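Local coordinates for protein polysaccharide Lyase Family 6 (Bacteroides cellulosilyticus, PDB 6QPS) that probably cleaves mannuronic-acid-rich alginate by beta-elimination, as a calcium-binding family 6 polysaccharide lyase of a human gut bacterium, at residues 183-186 and 191-194; 115-120 and 135-140; 32-37 and 54-59. One frame throughout, in Å; residues are numbered along the deposited sequence. Where two conformers were deposited one is given.

Interaction 1: residues 183-186 and 191-194; sequences VWLS and LNNH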
loop_
_atom_site.group_PDB
_atom_site.type_symbol
_atom_site.label_atom_id
_atom_site.label_comp_id
_atom_site.label_asym_id
_atom_site.label_seq_id
_atom_site.Cartn_x
_atom_site.Cartn_y
_atom_site.Cartn_z
ATOM N N VAL A 183 4.495 5.238 6.094
ATOM C CA VAL A 183 4.815 4.697 7.414
ATOM C C VAL A 183 6.258 5.106 7.719
ATOM O O VAL A 183 7.204 4.585 7.111
ATOM C CB VAL A 183 4.605 3.175 7.466
ATOM C CG1 VAL A 183 4.893 2.676 8.882
ATOM C CG2 VAL A 183 3.179 2.809 7.042
ATOM N N TRP A 184 6.425 6.036 8.656
ATOM C CA TRP A 184 7.738 6.536 9.028
ATOM C C TRP A 184 8.337 5.688 10.131
ATOM O O TRP A 184 7.695 5.466 11.161
ATOM C CB TRP A 184 7.610 7.942 9.592
ATOM C CG TRP A 184 7.207 9.007 8.603
ATOM C CD1 TRP A 184 5.941 9.420 8.322
ATOM C CD2 TRP A 184 8.083 9.824 7.808
ATOM N NE1 TRP A 184 5.965 10.440 7.390
ATOM C CE2 TRP A 184 7.267 10.713 7.069
ATOM C CE3 TRP A 184 9.471 9.896 7.650
ATOM C CZ2 TRP A 184 7.795 11.645 6.181
ATOM C CZ3 TRP A 184 9.989 10.834 6.779
ATOM C CH2 TRP A 184 9.150 11.679 6.040
ATOM N N LEU A 185 9.566 5.231 9.924
ATOM C CA LEU A 185 10.299 4.459 10.908
ATOM C C LEU A 185 11.574 5.191 11.303
ATOM O O LEU A 185 12.199 5.894 10.497
ATOM C CB LEU A 185 10.699 3.103 10.348
ATOM C CG LEU A 185 9.628 2.319 9.608
ATOM C CD1 LEU A 185 10.250 1.054 8.994
ATOM C CD2 LEU A 185 8.457 1.940 10.477
ATOM N N SER A 186 11.967 5.033 12.557
ATOM C CA SER A 186 13.260 5.524 13.000
ATOM C C SER A 186 13.939 4.443 13.819
ATOM O O SER A 186 13.297 3.479 14.241
ATOM C CB SER A 186 13.113 6.764 13.880
ATOM O OG SER A 186 12.469 6.427 15.094
ATOM N N LEU A 191 9.158 -0.580 15.219
ATOM C CA LEU A 191 8.250 -1.722 15.349
ATOM C C LEU A 191 6.888 -1.164 15.743
ATOM O O LEU A 191 6.681 -0.774 16.897
ATOM C CB LEU A 191 8.814 -2.728 16.349
ATOM C CG LEU A 191 8.492 -4.186 15.956
ATOM C CD1 LEU A 191 9.307 -5.223 16.713
ATOM C CD2 LEU A 191 7.030 -4.522 16.128
ATOM N N ASN A 192 5.984 -1.024 14.769
ATOM C CA ASN A 192 4.760 -0.235 14.952
ATOM C C ASN A 192 3.492 -1.043 15.151
ATOM O O ASN A 192 2.603 -0.598 15.875
ATOM C CB ASN A 192 4.547 0.755 13.801
ATOM C CG ASN A 192 4.663 0.119 12.441
ATOM O OD1 ASN A 192 3.734 -0.523 11.933
ATOM N ND2 ASN A 192 5.810 0.335 11.811
ATOM N N ASN A 193 3.345 -2.190 14.498
ATOM C CA ASN A 193 2.078 -2.916 14.539
ATOM C C ASN A 193 0.914 -2.013 14.121
ATOM O O ASN A 193 -0.211 -2.134 14.633
ATOM C CB ASN A 193 1.816 -3.514 15.924
ATOM C CG ASN A 193 2.711 -4.683 16.244
ATOM O OD1 ASN A 193 2.507 -5.795 15.735
ATOM N ND2 ASN A 193 3.725 -4.448 17.071
ATOM N N HIS A 194 1.143 -1.112 13.165
ATOM C CA HIS A 194 0.021 -0.331 12.663
ATOM C C HIS A 194 -0.873 -1.218 11.794
ATOM O O HIS A 194 -0.423 -2.208 11.201
ATOM C CB HIS A 194 0.461 0.848 11.784
ATOM C CG HIS A 194 1.282 1.887 12.472
ATOM N ND1 HIS A 194 1.012 2.368 13.740
ATOM C CD2 HIS A 194 2.363 2.572 12.027
ATOM C CE1 HIS A 194 1.904 3.290 14.040
ATOM N NE2 HIS A 194 2.723 3.444 13.013
HETATM O O HOH W 1 5.266 4.380 12.197
#

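Interaction 2: residues 115-120 and 135-140; sequences DMIDFQ and CVIDEC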
loop_
_atom_site.group_PDB
_atom_site.type_symbol
_atom_site.label_atom_id
_atom_site.label_comp_id
_atom_site.label_asym_id
_atom_site.label_seq_id
_atom_site.Cartn_x
_atom_site.Cartn_y
_atom_site.Cartn_z
ATOM N N ASP A 115 4.053 17.784 5.078
ATOM C CA ASP A 115 3.195 16.748 5.656
ATOM C C ASP A 115 1.855 17.345 6.060
ATOM O O ASP A 115 1.790 18.183 6.963
ATOM C CB ASP A 115 3.891 16.093 6.861
ATOM C CG ASP A 115 5.290 15.628 6.529
ATOM O OD1 ASP A 115 5.411 14.787 5.621
ATOM O OD2 ASP A 115 6.260 16.134 7.143
ATOM N N MET A 116 0.774 16.891 5.426
ATOM C CA MET A 116 -0.533 17.468 5.715
ATOM C C MET A 116 -1.068 16.996 7.064
ATOM O O MET A 116 -1.460 17.817 7.903
ATOM C CB MET A 116 -1.522 17.161 4.596
ATOM C CG MET A 116 -2.805 17.977 4.705
ATOM S SD MET A 116 -3.957 17.759 3.321
ATOM C CE MET A 116 -4.618 16.138 3.693
ATOM N N ILE A 117 -1.103 15.677 7.280
ATOM C CA ILE A 117 -1.576 15.042 8.518
ATOM C C ILE A 117 -0.463 14.102 8.993
ATOM O O ILE A 117 -0.034 13.213 8.243
ATOM C CB ILE A 117 -2.877 14.246 8.302
ATOM C CG1 ILE A 117 -3.985 15.144 7.744
ATOM C CG2 ILE A 117 -3.308 13.549 9.598
ATOM C CD1 ILE A 117 -5.263 14.371 7.364
ATOM N N ASP A 118 -0.009 14.279 10.238
ATOM C CA ASP A 118 1.149 13.560 10.780
ATOM C C ASP A 118 0.821 13.096 12.196
ATOM O O ASP A 118 0.231 13.847 12.981
ATOM C CB ASP A 118 2.382 14.481 10.765
ATOM C CG ASP A 118 3.705 13.740 10.809
ATOM O OD1 ASP A 118 3.740 12.490 10.826
ATOM O OD2 ASP A 118 4.731 14.455 10.842
ATOM N N PHE A 119 1.240 11.877 12.518
ATOM C CA PHE A 119 0.971 11.231 13.812
ATOM C C PHE A 119 2.127 11.420 14.813
ATOM O O PHE A 119 2.445 10.524 15.616
ATOM C CB PHE A 119 0.631 9.750 13.596
ATOM C CG PHE A 119 -0.809 9.493 13.128
ATOM C CD1 PHE A 119 -1.231 9.855 11.852
ATOM C CD2 PHE A 119 -1.735 8.862 13.953
ATOM C CE1 PHE A 119 -2.547 9.615 11.435
ATOM C CE2 PHE A 119 -3.053 8.611 13.510
ATOM C CZ PHE A 119 -3.444 9.014 12.258
ATOM N N GLN A 120 2.721 12.612 14.801
ATOM C CA GLN A 120 3.785 13.003 15.710
ATOM C C GLN A 120 3.662 14.500 15.968
ATOM O O GLN A 120 3.308 15.270 15.066
ATOM C CB GLN A 120 5.154 12.694 15.072
ATOM C CG GLN A 120 6.371 13.139 15.850
ATOM C CD GLN A 120 7.670 12.826 15.134
ATOM O OE1 GLN A 120 8.482 12.057 15.622
ATOM N NE2 GLN A 120 7.883 13.463 13.989
ATOM N N CYS A 135 -13.043 8.643 7.038
ATOM C CA CYS A 135 -12.673 9.968 6.553
ATOM C C CYS A 135 -12.358 9.907 5.064
ATOM O O CYS A 135 -12.038 8.851 4.510
ATOM C CB CYS A 135 -11.460 10.512 7.315
ATOM S SG CYS A 135 -11.824 10.918 9.036
ATOM N N VAL A 136 -12.464 11.061 4.409
ATOM C CA VAL A 136 -12.107 11.215 3.009
ATOM C C VAL A 136 -10.982 12.237 2.890
ATOM O O VAL A 136 -10.998 13.279 3.557
ATOM C CB VAL A 136 -13.336 11.678 2.200
ATOM C CG1 VAL A 136 -12.929 12.121 0.791
ATOM C CG2 VAL A 136 -14.418 10.606 2.110
ATOM N N ILE A 137 -10.022 11.942 2.015
ATOM C CA ILE A 137 -9.070 12.932 1.516
ATOM C C ILE A 137 -9.177 12.909 -0.006
ATOM O O ILE A 137 -8.837 11.904 -0.655
ATOM C CB ILE A 137 -7.633 12.639 1.963
ATOM C CG1 ILE A 137 -7.524 12.522 3.484
ATOM C CG2 ILE A 137 -6.693 13.752 1.452
ATOM C CD1 ILE A 137 -6.093 12.255 4.018
ATOM N N ASP A 138 -9.662 14.010 -0.589
ATOM C CA ASP A 138 -9.913 14.098 -2.027
ATOM C C ASP A 138 -9.420 15.449 -2.531
ATOM O O ASP A 138 -9.712 16.482 -1.918
ATOM C CB ASP A 138 -11.418 13.945 -2.327
ATOM C CG ASP A 138 -11.731 13.890 -3.825
ATOM O OD1 ASP A 138 -10.884 13.481 -4.626
ATOM O OD2 ASP A 138 -12.846 14.289 -4.228
ATOM N N GLU A 139 -8.640 15.434 -3.621
ATOM C CA GLU A 139 -8.217 16.670 -4.302
ATOM C C GLU A 139 -7.428 17.602 -3.378
ATOM O O GLU A 139 -7.503 18.827 -3.509
ATOM C CB GLU A 139 -9.405 17.425 -4.917
ATOM C CG GLU A 139 -10.214 16.646 -5.935
ATOM C CD GLU A 139 -9.549 16.538 -7.297
ATOM O OE1 GLU A 139 -8.429 17.067 -7.481
ATOM O OE2 GLU A 139 -10.159 15.916 -8.205
ATOM N N CYS A 140 -6.636 17.048 -2.455
ATOM C CA CYS A 140 -5.941 17.863 -1.455
ATOM C C CYS A 140 -4.546 18.233 -1.962
ATOM O O CYS A 140 -3.510 17.785 -1.457
ATOM C CB CYS A 140 -5.914 17.143 -0.111
ATOM S SG CYS A 140 -7.486 17.274 0.816
#

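Interaction 3: residues 32-37 and 54-59; sequences PAMKQL and GTYHNL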
loop_
_atom_site.group_PDB
_atom_site.type_symbol
_atom_site.label_atom_id
_atom_site.label_comp_id
_atom_site.label_asym_id
_atom_site.label_seq_id
_atom_site.Cartn_x
_atom_site.Cartn_y
_atom_site.Cartn_z
ATOM N N PRO A 32 -10.918 29.255 15.769
ATOM C CA PRO A 32 -9.922 29.501 16.809
ATOM C C PRO A 32 -10.179 28.705 18.081
ATOM O O PRO A 32 -9.267 28.040 18.588
ATOM C CB PRO A 32 -9.989 31.020 17.034
ATOM C CG PRO A 32 -10.492 31.568 15.721
ATOM C CD PRO A 32 -11.448 30.522 15.188
ATOM N N ALA A 33 -11.412 28.735 18.601
ATOM C CA ALA A 33 -11.727 28.000 19.825
ATOM C C ALA A 33 -11.634 26.496 19.602
ATOM O O ALA A 33 -11.254 25.757 20.513
ATOM C CB ALA A 33 -13.128 28.377 20.314
ATOM N N MET A 34 -11.993 26.030 18.406
ATOM C CA MET A 34 -11.889 24.609 18.095
ATOM C C MET A 34 -10.441 24.150 18.155
ATOM O O MET A 34 -10.122 23.141 18.803
ATOM C CB MET A 34 -12.480 24.346 16.704
ATOM C CG MET A 34 -12.478 22.877 16.268
ATOM S SD MET A 34 -12.859 22.661 14.505
ATOM C CE MET A 34 -11.290 23.120 13.758
ATOM N N LYS A 35 -9.551 24.874 17.468
ATOM C CA LYS A 35 -8.132 24.525 17.490
ATOM C C LYS A 35 -7.569 24.560 18.907
ATOM O O LYS A 35 -6.775 23.690 19.286
ATOM C CB LYS A 35 -7.353 25.491 16.597
ATOM C CG LYS A 35 -7.664 25.370 15.114
ATOM C CD LYS A 35 -7.113 26.528 14.294
ATOM C CE LYS A 35 -5.624 26.753 14.502
ATOM N NZ LYS A 35 -5.106 27.851 13.630
ATOM N N GLN A 36 -7.975 25.534 19.715
ATOM C CA GLN A 36 -7.412 25.627 21.059
ATOM C C GLN A 36 -7.785 24.413 21.894
ATOM O O GLN A 36 -6.940 23.858 22.604
ATOM C CB GLN A 36 -7.900 26.893 21.742
ATOM C CG GLN A 36 -7.196 28.121 21.286
ATOM C CD GLN A 36 -8.140 29.304 21.216
ATOM O OE1 GLN A 36 -9.192 29.300 21.840
ATOM N NE2 GLN A 36 -7.775 30.314 20.452
ATOM N N LEU A 37 -9.045 23.976 21.816
ATOM C CA LEU A 37 -9.485 22.847 22.624
ATOM C C LEU A 37 -8.820 21.559 22.158
ATOM O O LEU A 37 -8.337 20.765 22.979
ATOM C CB LEU A 37 -11.005 22.717 22.569
ATOM C CG LEU A 37 -11.592 21.527 23.317
ATOM C CD1 LEU A 37 -11.237 21.550 24.790
ATOM C CD2 LEU A 37 -13.131 21.543 23.145
ATOM N N GLY A 54 -20.715 22.508 7.550
ATOM C CA GLY A 54 -20.104 23.692 6.978
ATOM C C GLY A 54 -18.702 23.390 6.493
ATOM O O GLY A 54 -18.210 22.267 6.605
ATOM N N THR A 55 -18.054 24.429 5.959
ATOM C CA THR A 55 -16.680 24.326 5.472
ATOM C C THR A 55 -15.752 25.110 6.389
ATOM O O THR A 55 -15.988 26.296 6.670
ATOM C CB THR A 55 -16.545 24.803 4.025
ATOM O OG1 THR A 55 -17.384 23.993 3.200
ATOM C CG2 THR A 55 -15.090 24.661 3.563
ATOM N N TYR A 56 -14.705 24.433 6.848
ATOM C CA TYR A 56 -13.735 24.952 7.801
ATOM C C TYR A 56 -12.465 25.236 7.010
ATOM O O TYR A 56 -11.758 24.307 6.606
ATOM C CB TYR A 56 -13.511 23.920 8.909
ATOM C CG TYR A 56 -14.764 23.642 9.719
ATOM C CD1 TYR A 56 -15.822 22.913 9.189
ATOM C CD2 TYR A 56 -14.916 24.170 10.988
ATOM C CE1 TYR A 56 -16.986 22.703 9.914
ATOM C CE2 TYR A 56 -16.065 23.962 11.721
ATOM C CZ TYR A 56 -17.101 23.232 11.184
ATOM O OH TYR A 56 -18.258 23.045 11.924
ATOM N N HIS A 57 -12.203 26.516 6.755
ATOM C CA HIS A 57 -11.129 26.927 5.865
ATOM C C HIS A 57 -9.880 27.288 6.659
ATOM O O HIS A 57 -9.959 27.920 7.717
ATOM C CB HIS A 57 -11.524 28.159 5.042
ATOM C CG HIS A 57 -12.560 27.896 3.994
ATOM N ND1 HIS A 57 -12.267 27.308 2.782
ATOM C CD2 HIS A 57 -13.887 28.162 3.971
ATOM C CE1 HIS A 57 -13.371 27.211 2.064
ATOM N NE2 HIS A 57 -14.368 27.737 2.756
ATOM N N ASN A 58 -8.724 26.893 6.130
ATOM C CA ASN A 58 -7.425 27.397 6.588
ATOM C C ASN A 58 -7.218 27.197 8.091
ATOM O O ASN A 58 -6.926 28.143 8.837
ATOM C CB ASN A 58 -7.237 28.867 6.195
ATOM C CG ASN A 58 -7.186 29.062 4.695
ATOM O OD1 ASN A 58 -6.427 28.387 3.996
ATOM N ND2 ASN A 58 -8.006 29.970 4.189
ATOM N N LEU A 59 -7.329 25.939 8.527
ATOM C CA LEU A 59 -7.007 25.630 9.914
ATOM C C LEU A 59 -5.532 25.868 10.198
ATOM O O LEU A 59 -5.154 26.127 11.344
ATOM C CB LEU A 59 -7.353 24.178 10.237
ATOM C CG LEU A 59 -8.812 23.750 10.105
ATOM C CD1 LEU A 59 -8.970 22.256 10.476
ATOM C CD2 LEU A 59 -9.713 24.600 10.967
#

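Interaction 1: residues 183-186 and 191-194
An Asx turn organises the loop that returns to the body of the protein here, and its residue Asn192 meets Val183 at the end of strand 181-183 and Leu185 just beyond it. Asn192 OD1 accepts from the backbone N of His194 at 2.9 Å; the N-H...OD1 angle of 172° makes the bond nearly straight, and the donor lies in the carbonyl plane on a lone pair. Asn192 CG sits between its own N and carbonyl carbon (chi1 50°), which brings OD1 to the N of His194 and closes the turn. OD1 also pairs with Thr229 OG1, and ND2 with Ser227 OG, so both ends of the amide are fixed. Across the contact the amide meets carbon: Leu185 CD2 lies 3.4 Å from Asn192 ND2, the two side chains crossing at about a right angle, and Val183 CG1 is 3.9 Å from the same nitrogen. Val183 CG1 also reaches the edge of the His194 ring, 4.0 Å from CD2, while Asn192 CB lies over one ring face, offset toward the rim. One water lies within hydrogen-bonding distance of His194 NE2 (2.8 Å, in the ring plane) and Trp184 O (2.9 Å); Asn164 N holds His194 ND1. The contact thus closes a loop between two successive strands, 181-183 and 195-197, of the parallel beta-helix expected for this lyase family.

Interaction 2: residues 115-120 and 135-140
Met116 and Cys140 approach to 9.0 Å between their CA atoms and Ile117 and Ile137 to 10.5 Å, too far for backbone pairing, so the segments face each other through side chains alone. This is the interior of a parallel beta-helix, as expected for the family. Residues 115-120 turn a corner at Met116 and Ile117, whereas 136-138 is a strand on another face; their partners confirm the separation, Met116 pairing with Leu92 and Tyr155 and Ile117 with Trp156 and Gly158 around the corner, while strand 131-138 runs beside 99-111. All four touching side chains point into the space between the faces, are buried, and make apolar contacts without a hydrogen bond across. Met116 reaches farthest. Its CG is anti to the backbone N (chi1 -168°) and the chain stays extended through CG before bending at SD (chi3 75°), which places CE against Ile137 CG2 at 3.9 Å, the two side chains meeting tip to tip. SD meanwhile rests on Cys140 CB at 4.0 Å, and CE lies 4.1 Å from the same carbon, so the thioether end lies against both the isoleucine and the cysteine. Ile117 and Ile137 likewise extend toward one another. Around them, Leu90 packs on Met116, Leu92 and Ile94 on Ile117, Trp156 and Val157 on Ile137, and Ala109 on Cys140, continuing the hydrophobic filling along neighbouring strands. The isoleucine pair meets through the delta methyls, Ile117 CD1 to Ile137 CD1, at 4.0 Å.

Interaction 3: residues 32-37 and 54-59
Met34 and Leu59 cross at about a right angle, Met34 CE approaching Leu59 CD2 at 3.5 Å and CD1 at 4.1 Å. The methionine leaves the helix with CG anti to its N (chi1 -178°); this and an extended chi2 carry SD toward Tyr56, and the bend at chi3 turns CE toward the leucine branches. SD lies 5.2 Å from the Tyr56 ring centroid, 48° off the ring normal: an oblique Met-aromatic contact. Met34 was modelled in two conformers, so these contacts describe one of them. Lys35, one residue on, reaches over to the Leu59 backbone and bends at chi3 so that NZ donates to Leu59 O at 2.9 Å. The donor is tilted 26° from the carbonyl plane, which places the ammonium off to one side of that plane. A methionine in its place would probably leave Leu59 O without this donor and the helix without this polar link to the turn after strand 54-57. Tyr56 OH is bound by Lys52 O. Helix 31-40 lies near the N-terminal end of the beta-helix, with Met34 touching Phe26 of strand 23-26 and Leu51 of strand 48-51, while Leu59 packs on Ile86 of strand 84-87.

Overall arrangement
Strand pairings connect the three sites: 54-59 of interaction 3 leads by 84-87 and 99-111 to 131-138 of interaction 2, whose other strand, 115-118, leads by 155-159 to 181-183 of interaction 1. Interaction 2 is wholly apolar and fills the interior between two faces. Interaction 1, also buried, occupies a loop; its cross-contacts are methyls on an amide nitrogen and an imidazole edge plus one bridging water, and it touches interaction 2 through Trp184 CZ2 and Asp115 OD1, 4.0 Å apart. Interaction 3, centred about 31 Å from the chain's centre, mixes sulfur, aliphatic and ammonium groups where a helix meets a strand; it is the most peripheral, although three of its four touching residues are buried and Lys35 is partly exposed.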